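Local atomic coordinates of fatty acid amide hydrolase (Candida albicans, PDB entry 6KVR), a protein that probably hydrolyses monocarboxylic acid amides, such as fatty acid amides, to the carboxylate and ammonium. Residues A[354-359]-A[468-473]; A[477-482]-A[524-529]. All blocks are in the same frame, centred on the assembly; numbering follows the deposited sequence.

Contact 1: A[354-359]-A[468-473]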
ATOM      1  N   ARG A 354      -7.358  31.851  -2.643  1.00 28.57           N
ATOM      2  CA  ARG A 354      -7.537  32.600  -1.409  1.00 27.74           C
ATOM      3  C   ARG A 354      -8.835  32.194  -0.716  1.00 28.80           C
ATOM      4  O   ARG A 354      -9.849  31.931  -1.368  1.00 24.37           O
ATOM      5  CB  ARG A 354      -7.534  34.098  -1.742  1.00 30.16           C
ATOM      6  CG  ARG A 354      -7.905  35.041  -0.603  1.00 31.50           C
ATOM      7  CD  ARG A 354      -8.003  36.485  -1.088  1.00 29.63           C
ATOM      8  NE  ARG A 354      -9.036  36.667  -2.104  1.00 33.10           N
ATOM      9  CZ  ARG A 354      -9.495  37.850  -2.497  1.00 37.12           C
ATOM     10  NH1 ARG A 354      -9.052  38.976  -1.958  1.00 34.15           N
ATOM     11  NH2 ARG A 354     -10.423  37.905  -3.453  1.00 27.56           N
ATOM     12  N   VAL A 355      -8.798  32.128   0.621  1.00 25.35           N
ATOM     13  CA  VAL A 355      -9.975  31.741   1.389  1.00 26.34           C
ATOM     14  C   VAL A 355     -10.804  32.987   1.666  1.00 30.54           C
ATOM     15  O   VAL A 355     -10.308  34.116   1.609  1.00 27.76           O
ATOM     16  CB  VAL A 355      -9.621  30.996   2.705  1.00 27.35           C
ATOM     17  CG1 VAL A 355      -8.803  29.747   2.416  1.00 25.51           C
ATOM     18  CG2 VAL A 355      -8.876  31.905   3.690  1.00 27.08           C
ATOM     19  N   SER A 356     -12.092  32.769   1.946  1.00 26.66           N
ATOM     20  CA  SER A 356     -13.052  33.836   2.179  1.00 26.46           C
ATOM     21  C   SER A 356     -12.992  34.304   3.632  1.00 27.56           C
ATOM     22  O   SER A 356     -12.405  33.633   4.484  1.00 26.98           O
ATOM     23  CB  SER A 356     -14.449  33.344   1.809  1.00 25.53           C
ATOM     24  OG  SER A 356     -14.991  32.561   2.858  1.00 30.93           O
ATOM     25  N   PRO A 357     -13.604  35.450   3.945  1.00 27.41           N
ATOM     26  CA  PRO A 357     -13.425  36.072   5.271  1.00 31.21           C
ATOM     27  C   PRO A 357     -13.759  35.159   6.441  1.00 30.88           C
ATOM     28  O   PRO A 357     -13.003  35.151   7.424  1.00 31.42           O
ATOM     29  CB  PRO A 357     -14.364  37.284   5.214  1.00 29.93           C
ATOM     30  CG  PRO A 357     -14.246  37.715   3.775  1.00 33.83           C
ATOM     31  CD  PRO A 357     -14.185  36.414   2.984  1.00 28.80           C
ATOM     32  N   PRO A 358     -14.866  34.396   6.423  1.00 31.17           N
ATOM     33  CA  PRO A 358     -15.129  33.540   7.598  1.00 27.45           C
ATOM     34  C   PRO A 358     -14.037  32.512   7.852  1.00 28.09           C
ATOM     35  O   PRO A 358     -13.691  32.275   9.016  1.00 30.42           O
ATOM     36  CB  PRO A 358     -16.477  32.883   7.277  1.00 28.89           C
ATOM     37  CG  PRO A 358     -16.618  32.989   5.812  1.00 29.26           C
ATOM     38  CD  PRO A 358     -15.952  34.281   5.431  1.00 32.44           C
ATOM     39  N   ILE A 359     -13.465  31.919   6.799  1.00 26.30           N
ATOM     40  CA  ILE A 359     -12.389  30.941   6.988  1.00 28.49           C
ATOM     41  C   ILE A 359     -11.132  31.624   7.515  1.00 28.20           C
ATOM     42  O   ILE A 359     -10.459  31.110   8.420  1.00 30.24           O
ATOM     43  CB  ILE A 359     -12.089  30.178   5.679  1.00 25.00           C
ATOM     44  CG1 ILE A 359     -13.373  29.637   5.027  1.00 26.16           C
ATOM     45  CG2 ILE A 359     -11.143  29.029   5.956  1.00 27.92           C
ATOM     46  CD1 ILE A 359     -14.160  28.680   5.908  1.00 22.87           C
ATOM     47  N   TYR A 468     -11.688  24.221   2.712  1.00 25.45           N
ATOM     48  CA  TYR A 468     -12.308  24.721   1.494  1.00 23.48           C
ATOM     49  C   TYR A 468     -12.084  26.232   1.538  1.00 25.31           C
ATOM     50  O   TYR A 468     -11.819  26.783   2.605  1.00 25.34           O
ATOM     51  CB  TYR A 468     -13.797  24.317   1.441  1.00 21.69           C
ATOM     52  CG  TYR A 468     -14.615  24.907   0.301  1.00 23.50           C
ATOM     53  CD1 TYR A 468     -14.196  24.771  -1.005  1.00 24.58           C
ATOM     54  CD2 TYR A 468     -15.803  25.607   0.539  1.00 23.17           C
ATOM     55  CE1 TYR A 468     -14.914  25.316  -2.049  1.00 23.33           C
ATOM     56  CE2 TYR A 468     -16.543  26.156  -0.510  1.00 24.33           C
ATOM     57  CZ  TYR A 468     -16.081  25.994  -1.811  1.00 23.80           C
ATOM     58  OH  TYR A 468     -16.761  26.517  -2.896  1.00 27.84           O
ATOM     59  N   ASN A 469     -12.138  26.898   0.382  1.00 22.98           N
ATOM     60  CA  ASN A 469     -11.887  28.342   0.369  1.00 22.32           C
ATOM     61  C   ASN A 469     -13.098  29.153   0.806  1.00 26.75           C
ATOM     62  O   ASN A 469     -13.177  30.360   0.547  1.00 26.78           O
ATOM     63  CB  ASN A 469     -11.451  28.791  -1.027  1.00 26.58           C
ATOM     64  CG  ASN A 469     -12.368  28.245  -2.111  1.00 28.35           C
ATOM     65  OD1 ASN A 469     -12.053  27.250  -2.760  1.00 30.22           O
ATOM     66  ND2 ASN A 469     -13.534  28.857  -2.262  1.00 23.20           N
ATOM     67  N   ASN A 470     -14.068  28.508   1.438  1.00 26.60           N
ATOM     68  CA  ASN A 470     -15.281  29.167   1.889  1.00 24.55           C
ATOM     69  C   ASN A 470     -15.931  28.236   2.903  1.00 24.01           C
ATOM     70  O   ASN A 470     -15.468  27.111   3.123  1.00 22.10           O
ATOM     71  CB  ASN A 470     -16.200  29.488   0.700  1.00 22.98           C
ATOM     72  CG  ASN A 470     -17.351  30.412   1.072  1.00 28.80           C
ATOM     73  OD1 ASN A 470     -17.292  31.145   2.060  1.00 27.54           O
ATOM     74  ND2 ASN A 470     -18.414  30.363   0.288  1.00 28.50           N
ATOM     75  N   VAL A 471     -16.996  28.717   3.532  1.00 22.22           N
ATOM     76  CA  VAL A 471     -17.904  27.842   4.268  1.00 26.42           C
ATOM     77  C   VAL A 471     -18.695  27.083   3.211  1.00 24.01           C
ATOM     78  O   VAL A 471     -18.398  27.206   2.019  1.00 24.11           O
ATOM     79  CB  VAL A 471     -18.827  28.641   5.208  1.00 25.33           C
ATOM     80  CG1 VAL A 471     -18.021  29.232   6.353  1.00 23.52           C
ATOM     81  CG2 VAL A 471     -19.486  29.747   4.448  1.00 24.53           C
ATOM     82  N   ALA A 472     -19.716  26.327   3.629  1.00 22.68           N
ATOM     83  CA  ALA A 472     -20.511  25.519   2.710  1.00 23.23           C
ATOM     84  C   ALA A 472     -20.913  26.322   1.474  1.00 22.77           C
ATOM     85  O   ALA A 472     -21.361  27.470   1.599  1.00 25.81           O
ATOM     86  CB  ALA A 472     -21.767  24.984   3.405  1.00 24.50           C
ATOM     87  N   PRO A 473     -20.780  25.764   0.285  1.00 25.38           N
ATOM     88  CA  PRO A 473     -21.114  26.502  -0.934  1.00 25.48           C
ATOM     89  C   PRO A 473     -22.609  26.437  -1.238  1.00 25.19           C
ATOM     90  O   PRO A 473     -23.367  25.661  -0.661  1.00 22.63           O
ATOM     91  CB  PRO A 473     -20.307  25.766  -2.004  1.00 22.72           C
ATOM     92  CG  PRO A 473     -20.389  24.350  -1.553  1.00 25.91           C
ATOM     93  CD  PRO A 473     -20.304  24.402  -0.013  1.00 24.64           C
TER
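Ser-356 meets the 468-473 loop twice, once through its backbone and once through its hydroxyl. Its N-H makes a bent bond to the carbonyl O of Asn-469, with N and O 3.0 Å apart. The same Asn-469 O also lies 3.6 Å from CA of Val-355 in a CA-H...O contact. One residue further along, OG of Ser-356 donates to OD1 of Asn-470 over 2.8 Å, tilted 32° from the plane of that amide. Asn-470 starts out away from 354-359 overall, but CG is anti to its own backbone N (chi1 -169°), and this turns the amide oxygen back to the hydroxyl.

Beside this polar pair is an apolar patch. Ile-359 lays CG1 and CD1 along the peptide of Asn-470, with CD1 3.5 Å from Asn-470 O, and the same methyl reaches CG1 of Val-471 at 3.9 Å. The ring of Pro-358 crosses Val-471 at about a right angle, its CG 4.0 Å from Val-471 CG1. Val-541 of strand 540-546 backs both Ile-359 and Val-471.

Further out, the amide of Asn-469 points away from 354-359: its ND2 bonds to Glu-527 OE1 and its OD1 to Asn-480 ND2. Arg-354 also turns outward, bonding through NE to Asn-528 OD1.

Ser-356 is the N-cap residue of helix 357-372, yet its hydroxyl is used on the loop and not on the helix, whose first two residues, both prolines, offer no N-H. The contact joins the approach to that helix with the loop that follows strand 462-466. Strands 343-346 and 462-466, which precede the two segments, are parallel neighbours in the mixed sheet of the amidase signature fold.

Contact 2: A[477-482]-A[524-529]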
ATOM      1  N   GLU A 477     -22.339  24.791  -6.921  1.00 27.76           N
ATOM      2  CA  GLU A 477     -21.441  25.934  -7.106  1.00 26.58           C
ATOM      3  C   GLU A 477     -20.171  25.764  -6.274  1.00 28.43           C
ATOM      4  O   GLU A 477     -19.730  26.678  -5.573  1.00 28.58           O
ATOM      5  CB  GLU A 477     -22.163  27.246  -6.765  1.00 28.16           C
ATOM      6  CG  GLU A 477     -23.113  27.713  -7.875  1.00 34.71           C
ATOM      7  CD  GLU A 477     -23.683  29.105  -7.639  1.00 36.07           C
ATOM      8  OE1 GLU A 477     -22.954  30.100  -7.848  1.00 39.43           O
ATOM      9  OE2 GLU A 477     -24.884  29.195  -7.292  1.00 42.91           O
ATOM     10  N   VAL A 478     -19.563  24.580  -6.337  1.00 25.70           N
ATOM     11  CA  VAL A 478     -18.285  24.351  -5.676  1.00 27.47           C
ATOM     12  C   VAL A 478     -17.367  23.628  -6.657  1.00 25.41           C
ATOM     13  O   VAL A 478     -17.679  22.521  -7.114  1.00 23.15           O
ATOM     14  CB  VAL A 478     -18.438  23.582  -4.348  1.00 25.58           C
ATOM     15  CG1 VAL A 478     -19.340  22.349  -4.495  1.00 24.51           C
ATOM     16  CG2 VAL A 478     -17.086  23.223  -3.773  1.00 22.04           C
ATOM     17  N   TYR A 479     -16.236  24.263  -6.978  1.00 24.76           N
ATOM     18  CA  TYR A 479     -15.378  23.917  -8.100  1.00 20.59           C
ATOM     19  C   TYR A 479     -13.954  23.556  -7.711  1.00 24.31           C
ATOM     20  O   TYR A 479     -13.335  22.728  -8.387  1.00 22.50           O
ATOM     21  CB  TYR A 479     -15.319  25.090  -9.085  1.00 22.87           C
ATOM     22  CG  TYR A 479     -16.680  25.650  -9.458  1.00 24.23           C
ATOM     23  CD1 TYR A 479     -17.453  25.049 -10.451  1.00 26.56           C
ATOM     24  CD2 TYR A 479     -17.187  26.768  -8.821  1.00 26.58           C
ATOM     25  CE1 TYR A 479     -18.697  25.545 -10.793  1.00 27.92           C
ATOM     26  CE2 TYR A 479     -18.430  27.281  -9.150  1.00 27.86           C
ATOM     27  CZ  TYR A 479     -19.176  26.668 -10.137  1.00 29.67           C
ATOM     28  OH  TYR A 479     -20.401  27.176 -10.458  1.00 29.01           O
ATOM     29  N   ASN A 480     -13.409  24.159  -6.658  1.00 25.14           N
ATOM     30  CA  ASN A 480     -12.019  23.966  -6.271  1.00 22.09           C
ATOM     31  C   ASN A 480     -11.917  23.016  -5.083  1.00 21.30           C
ATOM     32  O   ASN A 480     -12.402  23.330  -3.986  1.00 22.41           O
ATOM     33  CB  ASN A 480     -11.370  25.300  -5.917  1.00 21.87           C
ATOM     34  CG  ASN A 480     -10.049  25.117  -5.234  1.00 20.29           C
ATOM     35  OD1 ASN A 480      -9.195  24.381  -5.717  1.00 23.29           O
ATOM     36  ND2 ASN A 480      -9.883  25.747  -4.086  1.00 22.48           N
ATOM     37  N   TRP A 481     -11.233  21.892  -5.282  1.00 17.50           N
ATOM     38  CA  TRP A 481     -10.985  20.918  -4.222  1.00 21.68           C
ATOM     39  C   TRP A 481      -9.579  21.022  -3.593  1.00 25.38           C
ATOM     40  O   TRP A 481      -9.196  20.146  -2.801  1.00 24.48           O
ATOM     41  CB  TRP A 481     -11.155  19.502  -4.769  1.00 20.18           C
ATOM     42  CG  TRP A 481     -12.478  19.153  -5.370  1.00 23.83           C
ATOM     43  CD1 TRP A 481     -13.560  19.974  -5.560  1.00 20.49           C
ATOM     44  CD2 TRP A 481     -12.851  17.869  -5.890  1.00 26.66           C
ATOM     45  NE1 TRP A 481     -14.584  19.273  -6.158  1.00 22.91           N
ATOM     46  CE2 TRP A 481     -14.175  17.981  -6.374  1.00 27.10           C
ATOM     47  CE3 TRP A 481     -12.192  16.633  -5.987  1.00 24.71           C
ATOM     48  CZ2 TRP A 481     -14.864  16.898  -6.928  1.00 24.31           C
ATOM     49  CZ3 TRP A 481     -12.875  15.557  -6.550  1.00 25.78           C
ATOM     50  CH2 TRP A 481     -14.204  15.703  -7.008  1.00 25.25           C
ATOM     51  N   SER A 482      -8.796  22.049  -3.939  1.00 18.54           N
ATOM     52  CA  SER A 482      -7.367  22.014  -3.623  1.00 25.07           C
ATOM     53  C   SER A 482      -7.100  21.822  -2.129  1.00 22.47           C
ATOM     54  O   SER A 482      -6.114  21.163  -1.759  1.00 22.86           O
ATOM     55  CB  SER A 482      -6.685  23.294  -4.125  1.00 26.00           C
ATOM     56  OG  SER A 482      -7.227  24.437  -3.479  1.00 22.77           O
ATOM     57  N   GLU A 524      -9.626  30.638  -9.256  1.00 25.48           N
ATOM     58  CA  GLU A 524      -9.656  31.445  -8.043  1.00 27.36           C
ATOM     59  C   GLU A 524     -10.712  32.528  -8.142  1.00 23.10           C
ATOM     60  O   GLU A 524     -11.413  32.808  -7.163  1.00 26.27           O
ATOM     61  CB  GLU A 524      -8.287  32.070  -7.749  1.00 27.38           C
ATOM     62  CG  GLU A 524      -8.227  32.670  -6.335  1.00 26.47           C
ATOM     63  CD  GLU A 524      -6.871  33.268  -5.991  1.00 32.48           C
ATOM     64  OE1 GLU A 524      -6.162  33.690  -6.924  1.00 33.18           O
ATOM     65  OE2 GLU A 524      -6.513  33.314  -4.794  1.00 30.48           O
ATOM     66  N   GLN A 525     -10.841  33.151  -9.320  1.00 27.74           N
ATOM     67  CA  GLN A 525     -11.824  34.214  -9.499  1.00 28.73           C
ATOM     68  C   GLN A 525     -13.241  33.659  -9.428  1.00 28.77           C
ATOM     69  O   GLN A 525     -14.116  34.229  -8.763  1.00 25.64           O
ATOM     70  CB  GLN A 525     -11.602  34.923 -10.835  1.00 30.71           C
ATOM     71  CG  GLN A 525     -12.475  36.153 -10.987  1.00 32.96           C
ATOM     72  CD  GLN A 525     -12.430  36.750 -12.373  1.00 33.74           C
ATOM     73  OE1 GLN A 525     -11.463  36.584 -13.096  1.00 33.79           O
ATOM     74  NE2 GLN A 525     -13.491  37.443 -12.749  1.00 38.51           N
ATOM     75  N   LEU A 526     -13.484  32.552 -10.134  1.00 27.18           N
ATOM     76  CA  LEU A 526     -14.771  31.872 -10.049  1.00 27.80           C
ATOM     77  C   LEU A 526     -15.185  31.653  -8.590  1.00 27.32           C
ATOM     78  O   LEU A 526     -16.279  32.055  -8.169  1.00 28.24           O
ATOM     79  CB  LEU A 526     -14.686  30.549 -10.808  1.00 25.59           C
ATOM     80  CG  LEU A 526     -15.883  29.601 -10.796  1.00 29.42           C
ATOM     81  CD1 LEU A 526     -17.185  30.314 -11.180  1.00 28.25           C
ATOM     82  CD2 LEU A 526     -15.600  28.433 -11.732  1.00 26.87           C
ATOM     83  N   GLU A 527     -14.293  31.067  -7.794  1.00 23.86           N
ATOM     84  CA  GLU A 527     -14.626  30.755  -6.406  1.00 27.03           C
ATOM     85  C   GLU A 527     -14.814  32.022  -5.569  1.00 25.08           C
ATOM     86  O   GLU A 527     -15.800  32.142  -4.834  1.00 27.16           O
ATOM     87  CB  GLU A 527     -13.534  29.869  -5.799  1.00 20.14           C
ATOM     88  CG  GLU A 527     -13.582  28.419  -6.258  1.00 27.49           C
ATOM     89  CD  GLU A 527     -14.644  27.578  -5.521  1.00 30.79           C
ATOM     90  OE1 GLU A 527     -15.237  28.054  -4.516  1.00 29.24           O
ATOM     91  OE2 GLU A 527     -14.876  26.424  -5.948  1.00 28.49           O
ATOM     92  N   ASN A 528     -13.863  32.967  -5.640  1.00 24.63           N
ATOM     93  CA  ASN A 528     -13.916  34.130  -4.753  1.00 27.15           C
ATOM     94  C   ASN A 528     -15.077  35.061  -5.095  1.00 28.45           C
ATOM     95  O   ASN A 528     -15.649  35.689  -4.194  1.00 25.56           O
ATOM     96  CB  ASN A 528     -12.612  34.926  -4.809  1.00 30.27           C
ATOM     97  CG  ASN A 528     -11.490  34.326  -3.955  1.00 32.31           C
ATOM     98  OD1 ASN A 528     -10.393  34.877  -3.909  1.00 29.12           O
ATOM     99  ND2 ASN A 528     -11.751  33.189  -3.305  1.00 32.62           N
ATOM    100  N   GLU A 529     -15.442  35.180  -6.375  1.00 28.16           N
ATOM    101  CA  GLU A 529     -16.523  36.104  -6.706  1.00 29.01           C
ATOM    102  C   GLU A 529     -17.892  35.559  -6.315  1.00 29.83           C
ATOM    103  O   GLU A 529     -18.865  36.313  -6.336  1.00 29.29           O
ATOM    104  CB  GLU A 529     -16.464  36.473  -8.195  1.00 31.68           C
ATOM    105  CG  GLU A 529     -15.398  37.553  -8.476  1.00 32.58           C
ATOM    106  CD  GLU A 529     -15.272  37.970  -9.945  1.00 46.04           C
ATOM    107  OE1 GLU A 529     -15.844  37.306 -10.853  1.00 43.51           O
ATOM    108  OE2 GLU A 529     -14.570  38.982 -10.191  1.00 49.63           O
TER
HETATM  109  O   HOH W   1     -17.977  28.752  -5.736  1.00 26.16           O
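A single carboxylate oxygen, OE2 of Glu-527, takes two successive backbone N-H groups of the 477-482 loop. Tyr-479 N and Asn-480 N both stand 2.8 Å from it, the first nearly in line with the C-O bond and the second on the anti side, out of the carboxylate plane. The angles at the hydrogens, 154° and 148°, are reasonably straight for a shared acceptor. Glu-527 gets there by a bend in its chain: chi2 of -80° folds the carboxylate round toward the loop. Its CG packs 3.8 Å from CB of Asn-480.

Next to the carboxylate is the aromatic half of the contact. Leu-526 crosses Tyr-479 at about a right angle and sets its CD2 methyl over one face of the ring, 3.8 Å from the centroid, a CH-pi contact offset toward the rim. Its CG touches ring atom CD2 of Tyr-479 at 3.7 Å, while Glu-527 OE2 lies at the ring's edge. The phenol OH bonds to NZ of Lys-417, on helix 417-423.

The other oxygen of Glu-527, OE1, already bonded to the amide of Asn-469, also takes a weak bond from a water that donates more firmly to Glu-477 O, 2.7 Å from it. With partners on both oxygens, the buried carboxylate is held against rotation, and the N-H groups and amide around it would be expected to stabilise its negative charge.

Beyond the carboxylate, Asn-480 OD1 accepts from Ser-482 N at 3.0 Å, closing an Asx turn just where helix 482-490 begins. Helix 522-529 thus holds an irregular loop by a glutamate bonded to consecutive main-chain N-H groups, and the Asx turn carries that loop on into the next helix of the amidase fold.

How the contacts relate
The loop between strand 462-466 and helix 482-490 supplies a segment to each contact, and their centres lie 10 Å apart. Glu-527 connects them: besides its bonds in contact 2, its OE1 lies 2.7 Å from OH of Tyr-468 in contact 1, a weak hydrogen bond. About one turn earlier in the helix, Glu-524 OE2 accepts from Arg-354 N at 2.7 Å. Pro-473 CG packs on Val-478 CB at 3.5 Å. The side chains of Tyr-468 and Val-478 are about 9 and 10 Å from Gly-256, in the predicted substrate site, so the two contacts lie near that site without touching it at these residues.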